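SYE1 (PDB 4AWT) binds flavin mononucleotide as its cofactor and is probably an oxidoreductase acting on CH-CH groups with a nicotinamide nucleotide as the other redox partner. Local coordinates at residues 57-62 and 72-77; 100-105 and 179-184; 233-238 and 268-273. The protein carries 1 engineered substitution. All blocks are in the same frame, centred on the assembly; numbering follows the deposited sequence.

Contact 1: residues 57-62 and 72-77; sequences EGTQIS and PGIYTP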
# COMPACT_ATOMS: atom_id res chain seq x y z
N GLU A 57 -5.77 1.19 -3.56
CA GLU A 57 -4.59 1.74 -4.17
C GLU A 57 -4.05 2.88 -3.33
O GLU A 57 -4.78 3.59 -2.64
CB GLU A 57 -4.89 2.22 -5.59
CG GLU A 57 -5.93 3.37 -5.68
CD GLU A 57 -6.65 3.25 -7.01
OE1 GLU A 57 -6.05 3.53 -8.08
OE2 GLU A 57 -7.85 2.89 -6.99
N GLY A 58 -2.74 3.12 -3.45
CA GLY A 58 -2.17 4.25 -2.73
C GLY A 58 -2.91 5.53 -3.07
O GLY A 58 -3.21 5.83 -4.22
N THR A 59 -3.16 6.32 -2.02
CA THR A 59 -3.87 7.58 -2.18
C THR A 59 -3.05 8.66 -1.48
O THR A 59 -2.75 8.60 -0.29
CB THR A 59 -5.33 7.44 -1.71
OG1 THR A 59 -6.04 8.65 -1.96
CG2 THR A 59 -5.55 7.07 -0.28
N GLN A 60 -2.61 9.63 -2.26
CA GLN A 60 -1.63 10.60 -1.76
C GLN A 60 -2.26 11.51 -0.73
O GLN A 60 -3.39 11.99 -0.83
CB GLN A 60 -1.00 11.41 -2.88
CG GLN A 60 -1.95 12.24 -3.74
CD GLN A 60 -2.44 11.53 -4.96
OE1 GLN A 60 -2.35 10.29 -5.06
NE2 GLN A 60 -3.01 12.25 -5.90
N ILE A 61 -1.45 11.82 0.30
CA ILE A 61 -1.87 12.60 1.44
C ILE A 61 -1.78 14.11 1.22
O ILE A 61 -2.26 14.87 2.05
CB ILE A 61 -1.08 12.20 2.71
CG1 ILE A 61 0.40 12.57 2.59
CG2 ILE A 61 -1.29 10.74 3.02
CD1 ILE A 61 1.22 12.30 3.83
N SER A 62 -1.18 14.53 0.12
CA SER A 62 -0.97 15.94 -0.14
C SER A 62 -0.56 16.07 -1.60
O SER A 62 -0.22 15.06 -2.26
CB SER A 62 0.14 16.52 0.72
OG SER A 62 1.39 16.02 0.26
N PRO A 72 -5.56 8.83 -7.17
CA PRO A 72 -6.53 9.58 -6.38
C PRO A 72 -5.94 10.10 -5.11
O PRO A 72 -5.20 9.39 -4.42
CB PRO A 72 -7.59 8.50 -6.04
CG PRO A 72 -6.77 7.21 -6.00
CD PRO A 72 -5.79 7.37 -7.15
N GLY A 73 -6.26 11.34 -4.73
CA GLY A 73 -5.85 11.87 -3.47
C GLY A 73 -6.86 11.65 -2.37
O GLY A 73 -7.98 11.19 -2.58
N ILE A 74 -6.45 12.04 -1.14
CA ILE A 74 -7.32 11.94 0.02
C ILE A 74 -7.22 13.18 0.89
O ILE A 74 -7.40 13.11 2.11
CB ILE A 74 -7.13 10.61 0.77
CG1 ILE A 74 -8.27 10.27 1.71
CG2 ILE A 74 -5.76 10.54 1.44
CD1 ILE A 74 -8.39 8.78 1.98
N TYR A 75 -6.96 14.34 0.28
CA TYR A 75 -6.77 15.57 1.02
C TYR A 75 -7.78 16.68 0.69
O TYR A 75 -7.86 17.61 1.51
CB TYR A 75 -5.31 16.10 0.89
CG TYR A 75 -4.87 16.34 -0.50
CD1 TYR A 75 -5.08 17.57 -1.13
CD2 TYR A 75 -4.23 15.36 -1.27
CE1 TYR A 75 -4.70 17.81 -2.42
CE2 TYR A 75 -3.85 15.57 -2.57
CZ TYR A 75 -4.09 16.83 -3.14
OH TYR A 75 -3.73 17.06 -4.45
N THR A 76 -8.54 16.64 -0.37
CA THR A 76 -9.55 17.67 -0.63
C THR A 76 -10.94 17.15 -0.31
O THR A 76 -11.18 15.93 -0.28
CB THR A 76 -9.51 18.13 -2.07
OG1 THR A 76 -10.02 17.06 -2.90
CG2 THR A 76 -8.14 18.57 -2.56
N PRO A 77 -11.87 18.05 -0.08
CA PRO A 77 -13.24 17.60 0.19
C PRO A 77 -13.82 16.74 -0.95
O PRO A 77 -14.52 15.77 -0.71
CB PRO A 77 -14.02 18.91 0.38
CG PRO A 77 -12.96 19.85 0.92
CD PRO A 77 -11.72 19.53 0.12
O HOH W 1 -2.78 15.19 -6.19

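Contact 2: residues 100-105 and 179-184; sequences QLWHVG and ELHAAN. With FMN (flavin mononucleotide), chain B.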
# COMPACT_ATOMS: atom_id res chain seq x y z
N GLN A 100 -5.06 3.11 1.65
CA GLN A 100 -3.60 3.11 1.74
C GLN A 100 -3.08 4.54 1.62
O GLN A 100 -3.05 5.12 0.55
CB GLN A 100 -2.93 2.22 0.71
CG GLN A 100 -1.44 2.17 1.02
CD GLN A 100 -0.62 1.50 -0.02
OE1 GLN A 100 -0.56 1.93 -1.18
NE2 GLN A 100 0.10 0.45 0.38
N LEU A 101 -2.64 5.11 2.76
CA LEU A 101 -2.14 6.48 2.77
C LEU A 101 -0.72 6.52 2.22
O LEU A 101 0.17 5.81 2.72
CB LEU A 101 -2.17 7.03 4.19
CG LEU A 101 -3.50 6.96 4.90
CD1 LEU A 101 -3.39 7.64 6.27
CD2 LEU A 101 -4.63 7.58 4.09
N TRP A 102 -0.51 7.37 1.21
CA TRP A 102 0.71 7.32 0.41
C TRP A 102 1.47 8.65 0.47
O TRP A 102 0.91 9.72 0.22
CB TRP A 102 0.37 7.04 -1.05
CG TRP A 102 1.42 6.35 -1.85
CD1 TRP A 102 2.63 5.83 -1.48
CD2 TRP A 102 1.27 6.05 -3.23
NE1 TRP A 102 3.22 5.22 -2.55
CE2 TRP A 102 2.40 5.32 -3.63
CE3 TRP A 102 0.25 6.30 -4.17
CZ2 TRP A 102 2.53 4.83 -4.93
CZ3 TRP A 102 0.40 5.80 -5.44
CH2 TRP A 102 1.49 5.10 -5.80
N HIS A 103 2.78 8.54 0.68
CA HIS A 103 3.73 9.60 0.34
C HIS A 103 4.90 8.91 -0.34
O HIS A 103 5.56 8.05 0.25
CB HIS A 103 4.20 10.41 1.54
CG HIS A 103 4.90 11.69 1.16
ND1 HIS A 103 5.87 11.77 0.27
CD2 HIS A 103 4.61 12.94 1.61
CE1 HIS A 103 6.23 13.03 0.16
NE2 HIS A 103 5.48 13.77 0.96
N VAL A 104 5.14 9.27 -1.60
CA VAL A 104 6.16 8.62 -2.39
C VAL A 104 7.57 9.11 -2.14
O VAL A 104 8.54 8.48 -2.61
CB VAL A 104 5.86 8.76 -3.89
CG1 VAL A 104 4.51 8.12 -4.23
CG2 VAL A 104 5.95 10.22 -4.34
N GLY A 105 7.76 10.22 -1.48
CA GLY A 105 9.07 10.81 -1.27
C GLY A 105 9.72 11.06 -2.58
O GLY A 105 9.17 11.72 -3.49
N GLU A 179 -4.12 1.93 5.83
CA GLU A 179 -2.85 1.24 5.74
C GLU A 179 -1.80 2.27 5.46
O GLU A 179 -1.86 3.01 4.46
CB GLU A 179 -2.85 0.19 4.62
CG GLU A 179 -1.54 -0.59 4.58
CD GLU A 179 -1.50 -1.61 3.46
OE1 GLU A 179 -2.08 -2.72 3.68
OE2 GLU A 179 -0.91 -1.33 2.41
N LEU A 180 -0.77 2.35 6.31
CA LEU A 180 0.36 3.23 6.03
C LEU A 180 1.28 2.55 5.05
O LEU A 180 1.85 1.50 5.33
CB LEU A 180 1.10 3.50 7.33
CG LEU A 180 2.36 4.35 7.20
CD1 LEU A 180 2.02 5.73 6.62
CD2 LEU A 180 3.07 4.45 8.54
N HIS A 181 1.49 3.17 3.89
CA HIS A 181 2.45 2.62 2.91
C HIS A 181 3.85 3.00 3.39
O HIS A 181 4.30 4.12 3.16
CB HIS A 181 2.20 3.15 1.52
CG HIS A 181 2.88 2.35 0.46
ND1 HIS A 181 3.85 1.45 0.73
CD2 HIS A 181 2.61 2.34 -0.88
CE1 HIS A 181 4.18 0.91 -0.42
NE2 HIS A 181 3.45 1.40 -1.41
N ALA A 182 4.54 2.09 4.05
CA ALA A 182 5.90 2.25 4.48
C ALA A 182 6.83 1.30 3.75
O ALA A 182 7.92 0.98 4.24
CB ALA A 182 6.01 2.12 6.01
N ALA A 183 6.43 0.92 2.55
CA ALA A 183 7.06 -0.12 1.74
C ALA A 183 7.48 0.44 0.39
O ALA A 183 7.38 1.63 0.11
CB ALA A 183 6.09 -1.30 1.64
N ASN A 184 7.97 -0.48 -0.44
CA ASN A 184 8.28 -0.38 -1.85
C ASN A 184 9.01 0.92 -2.20
O ASN A 184 8.79 1.49 -3.27
CB ASN A 184 7.03 -0.61 -2.68
CG ASN A 184 6.50 -2.00 -2.45
OD1 ASN A 184 7.13 -2.83 -1.82
ND2 ASN A 184 5.32 -2.27 -2.96
N1 FMN B . 1.51 -1.76 -3.76
C2 FMN B . 1.20 -0.80 -2.90
O2 FMN B . 1.51 -0.88 -1.68
N3 FMN B . 0.51 0.32 -3.32
C4 FMN B . 0.11 0.52 -4.63
O4 FMN B . -0.61 1.52 -4.90
C4A FMN B . 0.54 -0.44 -5.55
N5 FMN B . 0.27 -0.29 -6.90
C5A FMN B . 0.33 -1.45 -7.72
C6 FMN B . -0.18 -1.42 -8.99
C7 FMN B . -0.16 -2.57 -9.83
C7M FMN B . -0.85 -2.49 -11.17
C8 FMN B . 0.42 -3.70 -9.35
C8M FMN B . 0.45 -4.98 -10.17
C9 FMN B . 0.96 -3.74 -8.05
C9A FMN B . 0.91 -2.62 -7.21
N10 FMN B . 1.39 -2.67 -5.89
C10 FMN B . 1.14 -1.61 -5.04
C1' FMN B . 1.93 -3.93 -5.37
C2' FMN B . 0.86 -4.98 -5.04
O2' FMN B . 0.10 -4.58 -3.91
C3' FMN B . 1.44 -6.33 -4.70
O3' FMN B . 2.19 -6.31 -3.50
C4' FMN B . 2.31 -6.96 -5.81
O4' FMN B . 1.70 -6.83 -7.09
C5' FMN B . 2.70 -8.39 -5.50
O5' FMN B . 1.55 -9.25 -5.42
P FMN B . 1.13 -10.16 -6.68
O1P FMN B . 0.68 -9.21 -7.76
O2P FMN B . 2.36 -10.94 -7.09
O3P FMN B . 0.01 -11.01 -6.14
O HOH W 2 2.85 6.36 2.73
O HOH W 3 5.97 6.32 2.48

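Contact 3: residues 233-238 and 268-273; sequences RLAPLT and HIAEVD. With FMN (flavin mononucleotide), chain B; BOG (octyl beta-D-glucopyranoside), chain D.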
# COMPACT_ATOMS: atom_id res chain seq x y z
N ARG A 233 2.25 -1.30 5.93
CA ARG A 233 2.89 -2.12 4.93
C ARG A 233 4.40 -1.87 4.94
O ARG A 233 4.84 -0.72 4.90
CB ARG A 233 2.32 -1.85 3.54
CG ARG A 233 2.55 -3.03 2.60
CD ARG A 233 1.84 -2.91 1.28
NE ARG A 233 1.68 -4.24 0.69
CZ ARG A 233 1.48 -4.54 -0.58
NH1 ARG A 233 1.62 -3.67 -1.53
NH2 ARG A 233 1.20 -5.81 -0.90
N LEU A 234 5.17 -2.97 4.95
CA LEU A 234 6.63 -2.97 4.91
C LEU A 234 7.13 -3.86 3.79
O LEU A 234 6.45 -4.82 3.40
CB LEU A 234 7.25 -3.46 6.24
CG LEU A 234 6.92 -2.62 7.47
CD1 LEU A 234 7.55 -3.28 8.69
CD2 LEU A 234 7.39 -1.17 7.35
N ALA A 235 8.34 -3.58 3.31
CA ALA A 235 9.01 -4.37 2.29
C ALA A 235 10.44 -4.64 2.73
O ALA A 235 11.37 -3.91 2.37
CB ALA A 235 9.00 -3.67 0.97
N PRO A 236 10.66 -5.67 3.55
CA PRO A 236 12.00 -5.87 4.11
C PRO A 236 13.08 -6.13 3.08
O PRO A 236 14.22 -5.70 3.30
CB PRO A 236 11.81 -7.07 5.04
CG PRO A 236 10.35 -7.03 5.44
CD PRO A 236 9.66 -6.56 4.16
N LEU A 237 12.77 -6.90 2.02
CA LEU A 237 13.81 -7.46 1.21
C LEU A 237 13.77 -7.02 -0.25
O LEU A 237 14.80 -7.14 -0.95
CB LEU A 237 13.80 -8.99 1.25
CG LEU A 237 14.06 -9.58 2.62
CD1 LEU A 237 13.97 -11.10 2.51
CD2 LEU A 237 15.41 -9.20 3.18
N THR A 238 12.66 -6.55 -0.76
CA THR A 238 12.64 -6.01 -2.12
C THR A 238 13.36 -4.66 -2.13
O THR A 238 13.45 -3.97 -1.13
CB THR A 238 11.22 -5.90 -2.66
OG1 THR A 238 10.49 -5.06 -1.75
CG2 THR A 238 10.55 -7.25 -2.82
N HIS A 268 1.44 -5.78 7.04
CA HIS A 268 1.34 -6.29 5.68
C HIS A 268 2.74 -6.27 5.06
O HIS A 268 3.36 -5.22 4.98
CB HIS A 268 0.35 -5.41 4.94
CG HIS A 268 0.01 -5.81 3.53
ND1 HIS A 268 -0.93 -5.11 2.82
CD2 HIS A 268 0.40 -6.81 2.71
CE1 HIS A 268 -1.07 -5.72 1.65
NE2 HIS A 268 -0.28 -6.75 1.52
N ILE A 269 3.22 -7.44 4.69
CA ILE A 269 4.53 -7.61 4.10
C ILE A 269 4.38 -7.74 2.58
O ILE A 269 3.71 -8.68 2.09
CB ILE A 269 5.26 -8.82 4.67
CG1 ILE A 269 5.38 -8.74 6.19
CG2 ILE A 269 6.61 -9.00 3.99
CD1 ILE A 269 6.13 -7.55 6.73
N ALA A 270 4.99 -6.81 1.85
CA ALA A 270 5.04 -6.86 0.40
C ALA A 270 6.27 -7.68 0.02
O ALA A 270 7.42 -7.21 0.06
CB ALA A 270 5.12 -5.47 -0.18
N GLU A 271 6.05 -8.97 -0.23
CA GLU A 271 7.10 -9.95 -0.41
C GLU A 271 7.72 -9.97 -1.79
O GLU A 271 8.85 -10.44 -1.97
CB GLU A 271 6.49 -11.34 -0.03
CG GLU A 271 7.41 -12.50 -0.02
CD GLU A 271 6.78 -13.74 0.54
OE1 GLU A 271 5.61 -13.66 1.01
OE2 GLU A 271 7.44 -14.79 0.51
N VAL A 272 6.97 -9.50 -2.78
CA VAL A 272 7.41 -9.36 -4.17
C VAL A 272 6.99 -8.00 -4.64
O VAL A 272 5.88 -7.56 -4.30
CB VAL A 272 6.77 -10.44 -5.06
CG1 VAL A 272 7.14 -10.24 -6.53
CG2 VAL A 272 7.14 -11.84 -4.59
N ASP A 273 7.83 -7.34 -5.44
CA ASP A 273 7.36 -6.16 -6.13
C ASP A 273 7.76 -6.34 -7.60
O ASP A 273 8.92 -6.45 -7.97
CB ASP A 273 7.95 -4.89 -5.54
CG ASP A 273 7.18 -3.65 -5.83
OD1 ASP A 273 5.94 -3.69 -5.84
OD2 ASP A 273 7.84 -2.58 -6.00
N1 FMN B . 1.51 -1.76 -3.76
C2 FMN B . 1.20 -0.80 -2.90
O2 FMN B . 1.51 -0.88 -1.68
N3 FMN B . 0.51 0.32 -3.32
C4 FMN B . 0.11 0.52 -4.63
O4 FMN B . -0.61 1.52 -4.90
C4A FMN B . 0.54 -0.44 -5.55
N5 FMN B . 0.27 -0.29 -6.90
C5A FMN B . 0.33 -1.45 -7.72
C6 FMN B . -0.18 -1.42 -8.99
C7 FMN B . -0.16 -2.57 -9.83
C7M FMN B . -0.85 -2.49 -11.17
C8 FMN B . 0.42 -3.70 -9.35
C8M FMN B . 0.45 -4.98 -10.17
C9 FMN B . 0.96 -3.74 -8.05
C9A FMN B . 0.91 -2.62 -7.21
N10 FMN B . 1.39 -2.67 -5.89
C10 FMN B . 1.14 -1.61 -5.04
C1' FMN B . 1.93 -3.93 -5.37
C2' FMN B . 0.86 -4.98 -5.04
O2' FMN B . 0.10 -4.58 -3.91
C3' FMN B . 1.44 -6.33 -4.70
O3' FMN B . 2.19 -6.31 -3.50
C4' FMN B . 2.31 -6.96 -5.81
O4' FMN B . 1.70 -6.83 -7.09
C5' FMN B . 2.70 -8.39 -5.50
O5' FMN B . 1.55 -9.25 -5.42
P FMN B . 1.13 -10.16 -6.68
O1P FMN B . 0.68 -9.21 -7.76
O2P FMN B . 2.36 -10.94 -7.09
O3P FMN B . 0.01 -11.01 -6.14
C1 BOG D . 4.40 1.03 -10.26
O1 BOG D . 4.41 0.48 -11.54
C2 BOG D . 3.03 1.42 -9.81
O2 BOG D . 2.50 2.46 -10.60
C3 BOG D . 3.01 1.92 -8.35
O3 BOG D . 1.69 2.05 -7.90
C4 BOG D . 3.67 0.85 -7.48
O4 BOG D . 3.73 1.32 -6.17
C5 BOG D . 5.04 0.45 -7.99
O5 BOG D . 4.86 -0.00 -9.32
C6 BOG D . 5.67 -0.64 -7.15
O6 BOG D . 6.96 -0.84 -7.69
C1' BOG D . 5.62 0.61 -12.24
C2' BOG D . 5.58 0.17 -13.70
C3' BOG D . 4.92 -1.16 -13.93
C4' BOG D . 5.12 -1.92 -15.23
C5' BOG D . 3.74 -2.11 -15.87
C6' BOG D . 3.61 -1.27 -17.14
C7' BOG D . 2.21 -1.45 -17.76
C8' BOG D . 2.35 -1.08 -19.23
O HOH W 4 10.17 -7.68 1.00
O HOH W 5 7.88 -5.42 -2.12

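Contact 1: residues 57-62 and 72-77
Tyr75 lays one face of its ring over the backbone of Ser62, with CD2 3.5 Å from Ser62 CA, while Gln60 O sits at the ring edge near its plane. Tyr75 CG lies between the backbone N and the carbonyl carbon (chi1 58°), which turns the ring back over Ser62. A water lies 2.7 Å from Tyr75 OH and accepts a bond from Gln60 NE2, 3.0 Å away. The other end of that amide, OE1, is held by Thr71, so the amide is fixed from both sides. Glycine suits position 73, since a CB there would run into CE2 of Tyr75. Thr59 OG1 donates to Pro72 O at 2.7 Å, coming from above the carbonyl plane, and Trp83 binds the same hydroxyl. The methyl branch of Thr59 crosses Ile74 at about a right angle, CG2 to CG2 3.9 Å, so one threonine serves both a polar and an apolar neighbour. Ile74 N closes the contact by donating to Gln60 O at 3.1 Å. This is a loop folding back on the C-terminal end of strand 53-60 before helix 77-92, the end of a TIM barrel where cofactors bind; Gly58 N meets the flavin here.

Contact 2: residues 100-105 and 179-184
Gln100 and His181 cross obliquely, the amide laid over one face of the imidazole, tilted by 24°, and Gln100 NE2 lies 3.3 Å above the plane of the His181 ring, toward its rim. The glutamine's CG is anti to the backbone N (chi1 -173°), and its extended chain carries the amide to the pyrimidine edge of the flavin. There FMN N3 donates to Gln100 OE1 at 2.9 Å, and Gln100 NE2 gives one hydrogen to FMN O2 at 2.8 Å. Its other hydrogen goes to Glu179, NE2 to OE2 2.9 Å, so turning the amide over would oppose like groups and probably cost all three bonds; an acceptor beside a donor makes glutamine fit this edge. Glu179 is itself fixed through OE1 by Tyr266 and His268. The backbones pair as parallel neighbours of the TIM barrel, strands 96-102 and 177-181, with Leu101 N bonded to Glu179 O and His181 N to Leu101 O. Trp102 and His181 point the same way, their planes 17° apart but slid until the rings barely overlap, Trp102 NE1 3.4 Å from His181 CD2. Without the His181 imidazole, as with an alanine here, a gap is likely to open between the Trp102 indole and the Gln100 amide, and Ala183 N would lose its bond to ND1. FMN O2 lies over the imidazole face that the Gln100 amide also covers, 3.0 Å from His181 NE2.

Contact 3: residues 233-238 and 268-273
Strands 230-234 and 266-270, joined through helix 248-261, form a beta-alpha-beta unit of the TIM barrel, and here Arg233 and His268 stand side by side on them, on the barrel face that meets the flavin. The backbones run parallel and in register: Leu234 N donates to His268 O, and Leu234 O accepts from Ala270 N at 2.9 Å. Arg233 has CG anti to its N (chi1 -157°) and an extended chain beyond, so it travels along the histidine. Its CD makes a CH-pi contact over the ring face, 4.0 Å from the centroid of His268, and NE sits over the ring centre 3.2 Å above the plane. A flat ring thus supports the long chain, and the ring is fixed in turn by ND1 bonding to Glu179. Ala270 CB covers one face of the guanidinium over its centre; alanine suits the place, its small methyl resting on the group. On the other face of the sheet, toward helix 248-261, Leu234 CB meets Ile269 CD1; just past the strand, Pro236 CD packs on Ile269 CG2 at 3.9 Å. Two waters tie Leu237 N and Thr238 OG1, in the loop after strand 230-234, to Ala270 O at the end of strand 266-270. The guanidinium end grips the flavin: Arg233 NH1 donates to FMN O2 at 2.8 Å and also to the ribityl O2'. Arg233 NH2 bonds FMN O3' at 2.8 Å. FMN N1 lies in the guanidinium plane at its edge, 2.9 Å from Arg233 NH1. A positive charge set beside N1 and the C2 carbonyl would be expected to favour negative charge on this part of the flavin, consistent with stabilising the reduced cofactor.

How the contacts relate
From the N terminus, contact 1 closes first and shortest, bringing the loop before helix 77-92 back to the end of strand 53-60. Contact 2 then spans 74 residues, from strand 96-102 to strand 177-181, and contact 3 spans 30, between strands 230-234 and 266-270. The three follow in series; none nests in or crosses another. Together they cover five successive strands of the eight-stranded barrel. Contact 2 is the middle piece: Thr59 N meets Gln100 O at 2.8 Å, and Leu180 O meets Arg233 N at 2.9 Å, both probable hydrogen bonds. Contacts 1 and 3 do not touch, their centres about 22 Å apart, yet each reaches the same flavin.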